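Local coordinates for Na-translocating NADH-quinone reductase subunit C NqrC (PDB 4XHF), which is a flavoprotein subunit of a membrane respiratory complex, carrying flavin mononucleotide bound covalently in its FMN-binding domain, at residues Leu190-Lys203 against Thr221-Phe235. Sequence-based numbering, arbitrary orientation.
Sequences LFDDKGKFAMRLVK and TMTGRGVQRAMEFWF. With FMN (flavin mononucleotide), chain E.
A chi1 of -178° swings Gln228 CG away from the backbone N, and the extended chain beyond it carries the amide from helix 221-234 across to strand 200-202, while a similar first torsion in Phe197 (-174°) lays its ring against the helix backbone. This is strand-on-helix packing in the FMN-binding domain, the two axes roughly antiparallel and 8.3 Å apart at closest approach. Gln228 OE1 accepts a hydrogen bond from Leu201 N at 3.1 Å, almost straight (172°), the donor tilted from the carbonyl plane. A helix side chain thus meets a strand amide whose neighbours Arg200 and Val202 pair with strand 213-215. Beside it, Leu201 CD2 presses on Gly224 CA at 3.4 Å, a tight fit made possible by the missing side chain. Glu232 CA sits over the centre of the Phe197 ring, 3.6 Å from the centroid, and the Glu232 carboxylate runs almost parallel to that ring. Leu190 CD1 lies over the centre of one face of the Phe235 ring in a CH-pi contact. At the helix start, Thr223 OG1 takes a hydrogen bond from FMN N3. Lys203 NZ lies 3.5 Å from FMN O1P. The flavin is anchored by a covalent bond of 1.6 Å between Thr221 OG1 and FMN P.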
ATOM      1  N   LEU A 190       9.181  -8.892  -1.031  1.00 14.86           N
ATOM      2  CA  LEU A 190       7.881  -9.547  -1.143  1.00 14.67           C
ATOM      3  C   LEU A 190       7.964 -10.960  -1.711  1.00 15.50           C
ATOM      4  O   LEU A 190       7.270 -11.859  -1.237  1.00 14.66           O
ATOM      5  CB  LEU A 190       6.946  -8.704  -2.013  1.00 16.65           C
ATOM      6  CG  LEU A 190       6.506  -7.368  -1.415  1.00 17.87           C
ATOM      7  CD1 LEU A 190       6.019  -6.445  -2.510  1.00 21.95           C
ATOM      8  CD2 LEU A 190       5.415  -7.571  -0.377  1.00 17.42           C
ATOM      9  N   PHE A 191       8.812 -11.149  -2.720  1.00 18.29           N
ATOM     10  CA  PHE A 191       8.849 -12.398  -3.481  1.00 17.38           C
ATOM     11  C   PHE A 191      10.182 -13.128  -3.389  1.00 20.62           C
ATOM     12  O   PHE A 191      11.220 -12.514  -3.138  1.00 19.77           O
ATOM     13  CB  PHE A 191       8.546 -12.120  -4.953  1.00 17.83           C
ATOM     14  CG  PHE A 191       7.315 -11.299  -5.172  1.00 20.82           C
ATOM     15  CD1 PHE A 191       6.064 -11.891  -5.174  1.00 20.82           C
ATOM     16  CD2 PHE A 191       7.407  -9.935  -5.386  1.00 19.75           C
ATOM     17  CE1 PHE A 191       4.930 -11.135  -5.378  1.00 18.51           C
ATOM     18  CE2 PHE A 191       6.277  -9.175  -5.591  1.00 18.09           C
ATOM     19  CZ  PHE A 191       5.037  -9.777  -5.589  1.00 17.67           C
ATOM     20  N   ASP A 192      10.145 -14.441  -3.614  1.00 25.45           N
ATOM     21  CA  ASP A 192      11.361 -15.241  -3.708  1.00 29.91           C
ATOM     22  C   ASP A 192      11.852 -15.294  -5.157  1.00 32.19           C
ATOM     23  O   ASP A 192      11.340 -14.579  -6.020  1.00 29.20           O
ATOM     24  CB  ASP A 192      11.131 -16.659  -3.154  1.00 31.47           C
ATOM     25  CG  ASP A 192      10.025 -17.420  -3.880  1.00 30.09           C
ATOM     26  OD1 ASP A 192       9.809 -17.198  -5.088  1.00 29.83           O
ATOM     27  OD2 ASP A 192       9.374 -18.264  -3.229  1.00 30.27           O
ATOM     28  N   ASP A 193      12.838 -16.147  -5.421  1.00 37.38           N
ATOM     29  CA  ASP A 193      13.405 -16.273  -6.762  1.00 39.85           C
ATOM     30  C   ASP A 193      12.461 -17.006  -7.718  1.00 38.16           C
ATOM     31  O   ASP A 193      12.623 -16.927  -8.936  1.00 37.75           O
ATOM     32  CB  ASP A 193      14.762 -16.985  -6.705  1.00 45.50           C
ATOM     33  CG  ASP A 193      14.736 -18.245  -5.856  1.00 51.75           C
ATOM     34  OD1 ASP A 193      13.713 -18.960  -5.867  1.00 52.35           O
ATOM     35  OD2 ASP A 193      15.744 -18.517  -5.171  1.00 57.30           O
ATOM     36  N   LYS A 194      11.480 -17.715  -7.166  1.00 36.62           N
ATOM     37  CA  LYS A 194      10.452 -18.359  -7.983  1.00 38.59           C
ATOM     38  C   LYS A 194       9.313 -17.380  -8.286  1.00 36.20           C
ATOM     39  O   LYS A 194       8.304 -17.756  -8.882  1.00 37.95           O
ATOM     40  CB  LYS A 194       9.900 -19.607  -7.282  1.00 42.05           C
ATOM     41  CG  LYS A 194      10.947 -20.667  -6.952  1.00 47.04           C
ATOM     42  CD  LYS A 194      11.352 -21.485  -8.174  1.00 53.60           C
ATOM     43  CE  LYS A 194      10.288 -22.514  -8.549  1.00 55.04           C
ATOM     44  NZ  LYS A 194      10.769 -23.481  -9.576  1.00 53.68           N
ATOM     45  N   GLY A 195       9.480 -16.126  -7.870  1.00 31.66           N
ATOM     46  CA  GLY A 195       8.474 -15.101  -8.089  1.00 25.85           C
ATOM     47  C   GLY A 195       7.254 -15.265  -7.203  1.00 24.77           C
ATOM     48  O   GLY A 195       6.231 -14.609  -7.408  1.00 24.60           O
ATOM     49  N   LYS A 196       7.364 -16.143  -6.211  1.00 25.96           N
ATOM     50  CA  LYS A 196       6.261 -16.429  -5.304  1.00 25.92           C
ATOM     51  C   LYS A 196       6.327 -15.542  -4.064  1.00 22.51           C
ATOM     52  O   LYS A 196       7.399 -15.338  -3.497  1.00 21.00           O
ATOM     53  CB  LYS A 196       6.282 -17.905  -4.901  1.00 32.25           C
ATOM     54  CG  LYS A 196       5.260 -18.285  -3.840  1.00 37.65           C
ATOM     55  CD  LYS A 196       5.280 -19.779  -3.563  1.00 42.46           C
ATOM     56  CE  LYS A 196       4.631 -20.570  -4.684  1.00 44.84           C
ATOM     57  NZ  LYS A 196       5.328 -21.861  -4.912  1.00 48.93           N
ATOM     58  N   PHE A 197       5.174 -15.020  -3.658  1.00 22.50           N
ATOM     59  CA  PHE A 197       5.064 -14.223  -2.442  1.00 21.33           C
ATOM     60  C   PHE A 197       5.629 -15.001  -1.255  1.00 23.43           C
ATOM     61  O   PHE A 197       5.274 -16.162  -1.049  1.00 25.46           O
ATOM     62  CB  PHE A 197       3.606 -13.841  -2.194  1.00 20.61           C
ATOM     63  CG  PHE A 197       3.411 -12.912  -1.037  1.00 17.45           C
ATOM     64  CD1 PHE A 197       3.491 -11.543  -1.212  1.00 15.87           C
ATOM     65  CD2 PHE A 197       3.142 -13.407   0.226  1.00 18.12           C
ATOM     66  CE1 PHE A 197       3.309 -10.686  -0.149  1.00 15.14           C
ATOM     67  CE2 PHE A 197       2.959 -12.556   1.293  1.00 16.74           C
ATOM     68  CZ  PHE A 197       3.042 -11.192   1.105  1.00 16.02           C
ATOM     69  N   ALA A 198       6.501 -14.357  -0.479  1.00 22.62           N
ATOM     70  CA  ALA A 198       7.304 -15.064   0.518  1.00 23.77           C
ATOM     71  C   ALA A 198       7.282 -14.426   1.907  1.00 23.65           C
ATOM     72  O   ALA A 198       7.801 -15.009   2.861  1.00 22.94           O
ATOM     73  CB  ALA A 198       8.743 -15.168   0.027  1.00 24.55           C
ATOM     74  N   MET A 199       6.696 -13.237   2.031  1.00 22.50           N
ATOM     75  CA  MET A 199       6.664 -12.544   3.318  1.00 20.72           C
ATOM     76  C   MET A 199       5.894 -13.343   4.366  1.00 22.30           C
ATOM     77  O   MET A 199       4.764 -13.769   4.129  1.00 24.80           O
ATOM     78  CB  MET A 199       6.039 -11.155   3.174  1.00 19.86           C
ATOM     79  CG  MET A 199       6.865 -10.167   2.368  1.00 19.38           C
ATOM     80  SD  MET A 199       8.449  -9.724   3.107  1.00 29.57           S
ATOM     81  CE  MET A 199       7.948  -8.963   4.647  1.00 28.79           C
ATOM     82  N   ARG A 200       6.523 -13.541   5.522  1.00 20.32           N
ATOM     83  CA  ARG A 200       5.905 -14.234   6.646  1.00 21.24           C
ATOM     84  C   ARG A 200       6.210 -13.493   7.940  1.00 22.93           C
ATOM     85  O   ARG A 200       7.354 -13.102   8.175  1.00 22.55           O
ATOM     86  CB  ARG A 200       6.408 -15.678   6.747  1.00 24.65           C
ATOM     87  CG  ARG A 200       6.153 -16.529   5.518  1.00 30.26           C
ATOM     88  CD  ARG A 200       4.679 -16.837   5.342  1.00 36.14           C
ATOM     89  NE  ARG A 200       4.432 -17.639   4.145  1.00 42.06           N
ATOM     90  CZ  ARG A 200       4.257 -17.143   2.923  1.00 43.41           C
ATOM     91  NH1 ARG A 200       4.298 -15.833   2.709  1.00 39.11           N
ATOM     92  NH2 ARG A 200       4.039 -17.964   1.904  1.00 46.96           N
ATOM     93  N   LEU A 201       5.195 -13.295   8.775  1.00 23.90           N
ATOM     94  CA  LEU A 201       5.416 -12.718  10.096  1.00 23.47           C
ATOM     95  C   LEU A 201       5.919 -13.797  11.047  1.00 22.08           C
ATOM     96  O   LEU A 201       5.329 -14.873  11.149  1.00 25.14           O
ATOM     97  CB  LEU A 201       4.141 -12.071  10.636  1.00 25.80           C
ATOM     98  CG  LEU A 201       4.068 -10.566  10.372  1.00 28.56           C
ATOM     99  CD1 LEU A 201       3.834 -10.285   8.896  1.00 31.63           C
ATOM    100  CD2 LEU A 201       2.990  -9.930  11.222  1.00 31.37           C
ATOM    101  N   VAL A 202       7.015 -13.492  11.736  1.00 18.91           N
ATOM    102  CA  VAL A 202       7.752 -14.479  12.515  1.00 20.13           C
ATOM    103  C   VAL A 202       7.737 -14.140  13.997  1.00 22.26           C
ATOM    104  O   VAL A 202       7.908 -12.983  14.383  1.00 20.97           O
ATOM    105  CB  VAL A 202       9.217 -14.575  12.038  1.00 23.83           C
ATOM    106  CG1 VAL A 202       9.985 -15.626  12.829  1.00 27.58           C
ATOM    107  CG2 VAL A 202       9.270 -14.880  10.550  1.00 25.30           C
ATOM    108  N   LYS A 203       7.554 -15.163  14.826  1.00 26.86           N
ATOM    109  CA  LYS A 203       7.523 -14.984  16.272  1.00 30.71           C
ATOM    110  C   LYS A 203       8.888 -15.272  16.888  1.00 31.85           C
ATOM    111  O   LYS A 203       9.219 -14.755  17.954  1.00 37.58           O
ATOM    112  CB  LYS A 203       6.458 -15.893  16.900  1.00 36.56           C
ATOM    113  CG  LYS A 203       5.024 -15.509  16.541  1.00 41.27           C
ATOM    114  CD  LYS A 203       4.002 -16.189  17.450  1.00 44.41           C
ATOM    115  CE  LYS A 203       3.717 -17.620  17.022  1.00 44.12           C
ATOM    116  NZ  LYS A 203       2.708 -18.270  17.907  1.00 43.89           N
ATOM    117  N   THR A 221      -1.012 -11.836  17.178  1.00 25.68           N
ATOM    118  CA  THR A 221      -0.531 -12.539  15.995  1.00 27.32           C
ATOM    119  C   THR A 221      -1.558 -12.531  14.866  1.00 25.15           C
ATOM    120  O   THR A 221      -1.197 -12.447  13.692  1.00 25.39           O
ATOM    121  CB  THR A 221      -0.167 -13.996  16.340  1.00 31.84           C
ATOM    122  OG1 THR A 221       0.778 -14.008  17.416  1.00 33.30           O
ATOM    123  CG2 THR A 221       0.440 -14.708  15.138  1.00 33.73           C
ATOM    124  N   MET A 222      -2.836 -12.610  15.220  1.00 23.16           N
ATOM    125  CA  MET A 222      -3.896 -12.735  14.226  1.00 21.56           C
ATOM    126  C   MET A 222      -4.012 -11.479  13.365  1.00 18.58           C
ATOM    127  O   MET A 222      -4.291 -11.563  12.170  1.00 17.54           O
ATOM    128  CB  MET A 222      -5.232 -13.031  14.910  1.00 22.98           C
ATOM    129  CG  MET A 222      -5.305 -14.416  15.540  1.00 26.69           C
ATOM    130  SD  MET A 222      -5.177 -15.754  14.333  1.00 33.24           S
ATOM    131  CE  MET A 222      -6.716 -15.560  13.437  1.00 36.62           C
ATOM    132  N   THR A 223      -3.799 -10.318  13.977  1.00 18.14           N
ATOM    133  CA  THR A 223      -3.789  -9.060  13.241  1.00 16.77           C
ATOM    134  C   THR A 223      -2.659  -9.070  12.220  1.00 17.17           C
ATOM    135  O   THR A 223      -2.849  -8.689  11.065  1.00 16.36           O
ATOM    136  CB  THR A 223      -3.624  -7.852  14.188  1.00 14.95           C
ATOM    137  OG1 THR A 223      -4.813  -7.698  14.967  1.00 15.72           O
ATOM    138  CG2 THR A 223      -3.377  -6.560  13.412  1.00 13.64           C
ATOM    139  N   GLY A 224      -1.486  -9.513  12.657  1.00 17.69           N
ATOM    140  CA  GLY A 224      -0.309  -9.532  11.811  1.00 18.13           C
ATOM    141  C   GLY A 224      -0.479 -10.426  10.599  1.00 17.26           C
ATOM    142  O   GLY A 224      -0.036 -10.084   9.503  1.00 17.49           O
ATOM    143  N   ARG A 225      -1.118 -11.574  10.796  1.00 18.09           N
ATOM    144  CA  ARG A 225      -1.362 -12.509   9.705  1.00 19.81           C
ATOM    145  C   ARG A 225      -2.325 -11.902   8.693  1.00 16.16           C
ATOM    146  O   ARG A 225      -2.287 -12.232   7.509  1.00 18.03           O
ATOM    147  CB  ARG A 225      -1.922 -13.830  10.232  1.00 23.57           C
ATOM    148  CG  ARG A 225      -1.076 -14.479  11.312  1.00 30.46           C
ATOM    149  CD  ARG A 225      -0.793 -15.938  10.992  1.00 36.51           C
ATOM    150  NE  ARG A 225      -0.141 -16.627  12.108  1.00 40.77           N
ATOM    151  CZ  ARG A 225      -0.524 -17.797  12.615  1.00 44.86           C
ATOM    152  NH1 ARG A 225      -1.570 -18.455  12.120  1.00 46.55           N
ATOM    153  NH2 ARG A 225       0.147 -18.321  13.632  1.00 45.83           N
ATOM    154  N   GLY A 226      -3.192 -11.015   9.169  1.00 14.27           N
ATOM    155  CA  GLY A 226      -4.115 -10.314   8.299  1.00 15.56           C
ATOM    156  C   GLY A 226      -3.375  -9.376   7.365  1.00 18.14           C
ATOM    157  O   GLY A 226      -3.625  -9.360   6.160  1.00 18.27           O
ATOM    158  N   VAL A 227      -2.457  -8.595   7.929  1.00 17.85           N
ATOM    159  CA  VAL A 227      -1.621  -7.692   7.143  1.00 14.04           C
ATOM    160  C   VAL A 227      -0.820  -8.496   6.136  1.00 13.69           C
ATOM    161  O   VAL A 227      -0.646  -8.089   4.990  1.00 13.50           O
ATOM    162  CB  VAL A 227      -0.662  -6.882   8.040  1.00 13.25           C
ATOM    163  CG1 VAL A 227       0.264  -5.999   7.201  1.00 13.92           C
ATOM    164  CG2 VAL A 227      -1.453  -6.041   9.026  1.00 12.53           C
ATOM    165  N   GLN A 228      -0.339  -9.648   6.583  1.00 16.22           N
ATOM    166  CA  GLN A 228       0.417 -10.551   5.733  1.00 18.75           C
ATOM    167  C   GLN A 228      -0.434 -11.005   4.551  1.00 17.31           C
ATOM    168  O   GLN A 228       0.022 -11.002   3.407  1.00 16.16           O
ATOM    169  CB  GLN A 228       0.891 -11.751   6.551  1.00 20.12           C
ATOM    170  CG  GLN A 228       1.728 -12.765   5.798  1.00 23.25           C
ATOM    171  CD  GLN A 228       1.833 -14.066   6.550  1.00 26.37           C
ATOM    172  OE1 GLN A 228       2.430 -14.131   7.627  1.00 26.93           O
ATOM    173  NE2 GLN A 228       1.238 -15.114   5.994  1.00 30.23           N
ATOM    174  N   ARG A 229      -1.678 -11.377   4.832  1.00 16.27           N
ATOM    175  CA  ARG A 229      -2.599 -11.827   3.797  1.00 16.77           C
ATOM    176  C   ARG A 229      -3.047 -10.672   2.909  1.00 17.38           C
ATOM    177  O   ARG A 229      -3.338 -10.863   1.728  1.00 17.12           O
ATOM    178  CB  ARG A 229      -3.810 -12.510   4.431  1.00 18.05           C
ATOM    179  CG  ARG A 229      -3.512 -13.903   4.957  1.00 20.18           C
ATOM    180  CD  ARG A 229      -4.726 -14.532   5.616  1.00 25.63           C
ATOM    181  NE  ARG A 229      -4.387 -15.140   6.906  1.00 31.98           N
ATOM    182  CZ  ARG A 229      -4.847 -14.736   8.090  1.00 34.14           C
ATOM    183  NH1 ARG A 229      -5.692 -13.715   8.195  1.00 30.02           N
ATOM    184  NH2 ARG A 229      -4.461 -15.372   9.188  1.00 40.09           N
ATOM    185  N   ALA A 230      -3.097  -9.474   3.482  1.00 16.16           N
ATOM    186  CA  ALA A 230      -3.459  -8.284   2.725  1.00 13.01           C
ATOM    187  C   ALA A 230      -2.442  -8.037   1.620  1.00 12.38           C
ATOM    188  O   ALA A 230      -2.807  -7.794   0.471  1.00 11.63           O
ATOM    189  CB  ALA A 230      -3.553  -7.077   3.641  1.00 12.40           C
ATOM    190  N   MET A 231      -1.164  -8.110   1.971  1.00 13.31           N
ATOM    191  CA  MET A 231      -0.104  -7.930   0.991  1.00 11.23           C
ATOM    192  C   MET A 231      -0.055  -9.099   0.013  1.00 11.82           C
ATOM    193  O   MET A 231       0.226  -8.909  -1.168  1.00 12.50           O
ATOM    194  CB  MET A 231       1.246  -7.767   1.688  1.00 13.38           C
ATOM    195  CG  MET A 231       1.414  -6.423   2.369  1.00 14.38           C
ATOM    196  SD  MET A 231       3.014  -6.268   3.174  1.00 22.89           S
ATOM    197  CE  MET A 231       2.783  -4.752   4.097  1.00 17.79           C
ATOM    198  N   GLU A 232      -0.341 -10.302   0.503  1.00 12.62           N
ATOM    199  CA  GLU A 232      -0.331 -11.488  -0.346  1.00 13.45           C
ATOM    200  C   GLU A 232      -1.332 -11.356  -1.490  1.00 15.06           C
ATOM    201  O   GLU A 232      -1.061 -11.784  -2.614  1.00 15.67           O
ATOM    202  CB  GLU A 232      -0.643 -12.740   0.468  1.00 13.76           C
ATOM    203  CG  GLU A 232      -0.616 -14.012  -0.360  1.00 16.30           C
ATOM    204  CD  GLU A 232      -0.951 -15.242   0.450  1.00 24.34           C
ATOM    205  OE1 GLU A 232      -1.184 -15.103   1.667  1.00 27.19           O
ATOM    206  OE2 GLU A 232      -0.988 -16.347  -0.132  1.00 26.43           O
ATOM    207  N   PHE A 233      -2.491 -10.774  -1.198  1.00 15.27           N
ATOM    208  CA  PHE A 233      -3.516 -10.577  -2.216  1.00 14.65           C
ATOM    209  C   PHE A 233      -3.157  -9.455  -3.176  1.00 12.31           C
ATOM    210  O   PHE A 233      -3.244  -9.613  -4.391  1.00 13.13           O
ATOM    211  CB  PHE A 233      -4.871 -10.261  -1.583  1.00 13.96           C
ATOM    212  CG  PHE A 233      -5.931  -9.915  -2.593  1.00 13.77           C
ATOM    213  CD1 PHE A 233      -6.629 -10.916  -3.249  1.00 14.76           C
ATOM    214  CD2 PHE A 233      -6.206  -8.594  -2.911  1.00 11.85           C
ATOM    215  CE1 PHE A 233      -7.593 -10.605  -4.188  1.00 13.04           C
ATOM    216  CE2 PHE A 233      -7.169  -8.280  -3.852  1.00 12.05           C
ATOM    217  CZ  PHE A 233      -7.863  -9.287  -4.491  1.00 13.07           C
ATOM    218  N   TRP A 234      -2.767  -8.313  -2.623  1.00 11.42           N
ATOM    219  CA  TRP A 234      -2.593  -7.109  -3.423  1.00 10.01           C
ATOM    220  C   TRP A 234      -1.306  -7.114  -4.231  1.00 10.24           C
ATOM    221  O   TRP A 234      -1.167  -6.344  -5.177  1.00 13.20           O
ATOM    222  CB  TRP A 234      -2.659  -5.878  -2.525  1.00  9.69           C
ATOM    223  CG  TRP A 234      -4.074  -5.523  -2.219  1.00 10.41           C
ATOM    224  CD1 TRP A 234      -4.728  -5.681  -1.034  1.00 11.13           C
ATOM    225  CD2 TRP A 234      -5.027  -4.980  -3.137  1.00 10.02           C
ATOM    226  NE1 TRP A 234      -6.030  -5.257  -1.154  1.00 11.50           N
ATOM    227  CE2 TRP A 234      -6.238  -4.822  -2.436  1.00 11.66           C
ATOM    228  CE3 TRP A 234      -4.972  -4.607  -4.484  1.00  9.74           C
ATOM    229  CZ2 TRP A 234      -7.383  -4.305  -3.036  1.00 12.10           C
ATOM    230  CZ3 TRP A 234      -6.108  -4.093  -5.076  1.00  9.90           C
ATOM    231  CH2 TRP A 234      -7.298  -3.948  -4.353  1.00 10.98           C
ATOM    232  N   PHE A 235      -0.374  -7.988  -3.868  1.00 10.91           N
ATOM    233  CA  PHE A 235       0.803  -8.230  -4.697  1.00 13.45           C
ATOM    234  C   PHE A 235       0.654  -9.551  -5.451  1.00 14.74           C
ATOM    235  O   PHE A 235       1.599 -10.038  -6.075  1.00 14.79           O
ATOM    236  CB  PHE A 235       2.072  -8.224  -3.843  1.00 12.93           C
ATOM    237  CG  PHE A 235       2.447  -6.860  -3.347  1.00 11.21           C
ATOM    238  CD1 PHE A 235       3.017  -5.930  -4.201  1.00 14.26           C
ATOM    239  CD2 PHE A 235       2.213  -6.500  -2.033  1.00 11.46           C
ATOM    240  CE1 PHE A 235       3.356  -4.672  -3.750  1.00 14.58           C
ATOM    241  CE2 PHE A 235       2.548  -5.244  -1.576  1.00 12.83           C
ATOM    242  CZ  PHE A 235       3.120  -4.328  -2.434  1.00 16.39           C
TER
HETATM  243  N1  FMN E 300      -5.178 -10.627  18.680  1.00 25.17           N
HETATM  244  C2  FMN E 300      -4.905  -9.923  17.439  1.00 23.20           C
HETATM  245  O2  FMN E 300      -4.081 -10.306  16.712  1.00 18.61           O
HETATM  246  N3  FMN E 300      -5.676  -8.721  17.108  1.00 25.05           N
HETATM  247  C4  FMN E 300      -6.682  -8.262  17.984  1.00 25.03           C
HETATM  248  O4  FMN E 300      -7.303  -7.300  17.714  1.00 21.77           O
HETATM  249  C4A FMN E 300      -6.973  -9.001  19.264  1.00 27.04           C
HETATM  250  N5  FMN E 300      -7.985  -8.552  20.147  1.00 30.01           N
HETATM  251  C5A FMN E 300      -8.240  -9.289  21.377  1.00 28.85           C
HETATM  252  C6  FMN E 300      -9.245  -8.835  22.246  1.00 31.05           C
HETATM  253  C7  FMN E 300      -9.577  -9.540  23.378  1.00 33.29           C
HETATM  254  C7M FMN E 300     -10.711  -9.042  24.247  1.00 34.36           C
HETATM  255  C8  FMN E 300      -8.854 -10.688  23.713  1.00 33.47           C
HETATM  256  C8M FMN E 300      -9.302 -11.631  24.868  1.00 31.13           C
HETATM  257  C9  FMN E 300      -7.767 -11.117  22.874  1.00 32.44           C
HETATM  258  C9A FMN E 300      -7.480 -10.445  21.680  1.00 29.93           C
HETATM  259  N10 FMN E 300      -6.443 -10.903  20.764  1.00 29.73           N
HETATM  260  C10 FMN E 300      -6.202 -10.153  19.556  1.00 27.16           C
HETATM  261  C1' FMN E 300      -5.601 -12.124  21.052  1.00 31.53           C
HETATM  262  C2' FMN E 300      -5.892 -13.253  20.079  1.00 34.47           C
HETATM  263  O2' FMN E 300      -7.048 -13.916  20.498  1.00 38.16           O
HETATM  264  C3' FMN E 300      -4.737 -14.253  20.052  1.00 33.12           C
HETATM  265  O3' FMN E 300      -4.523 -14.718  21.354  1.00 28.38           O
HETATM  266  C4' FMN E 300      -3.448 -13.613  19.495  1.00 32.78           C
HETATM  267  O4' FMN E 300      -3.699 -13.045  18.241  1.00 34.04           O
HETATM  268  C5' FMN E 300      -2.335 -14.652  19.337  1.00 30.35           C
HETATM  269  O5' FMN E 300      -1.120 -13.952  19.198  1.00 29.51           O
HETATM  270  P   FMN E 300       0.193 -14.746  18.746  1.00 41.34           P
HETATM  271  O1P FMN E 300      -0.166 -16.266  18.401  1.00 37.47           O
HETATM  272  O2P FMN E 300       1.288 -14.700  19.908  1.00 45.18           O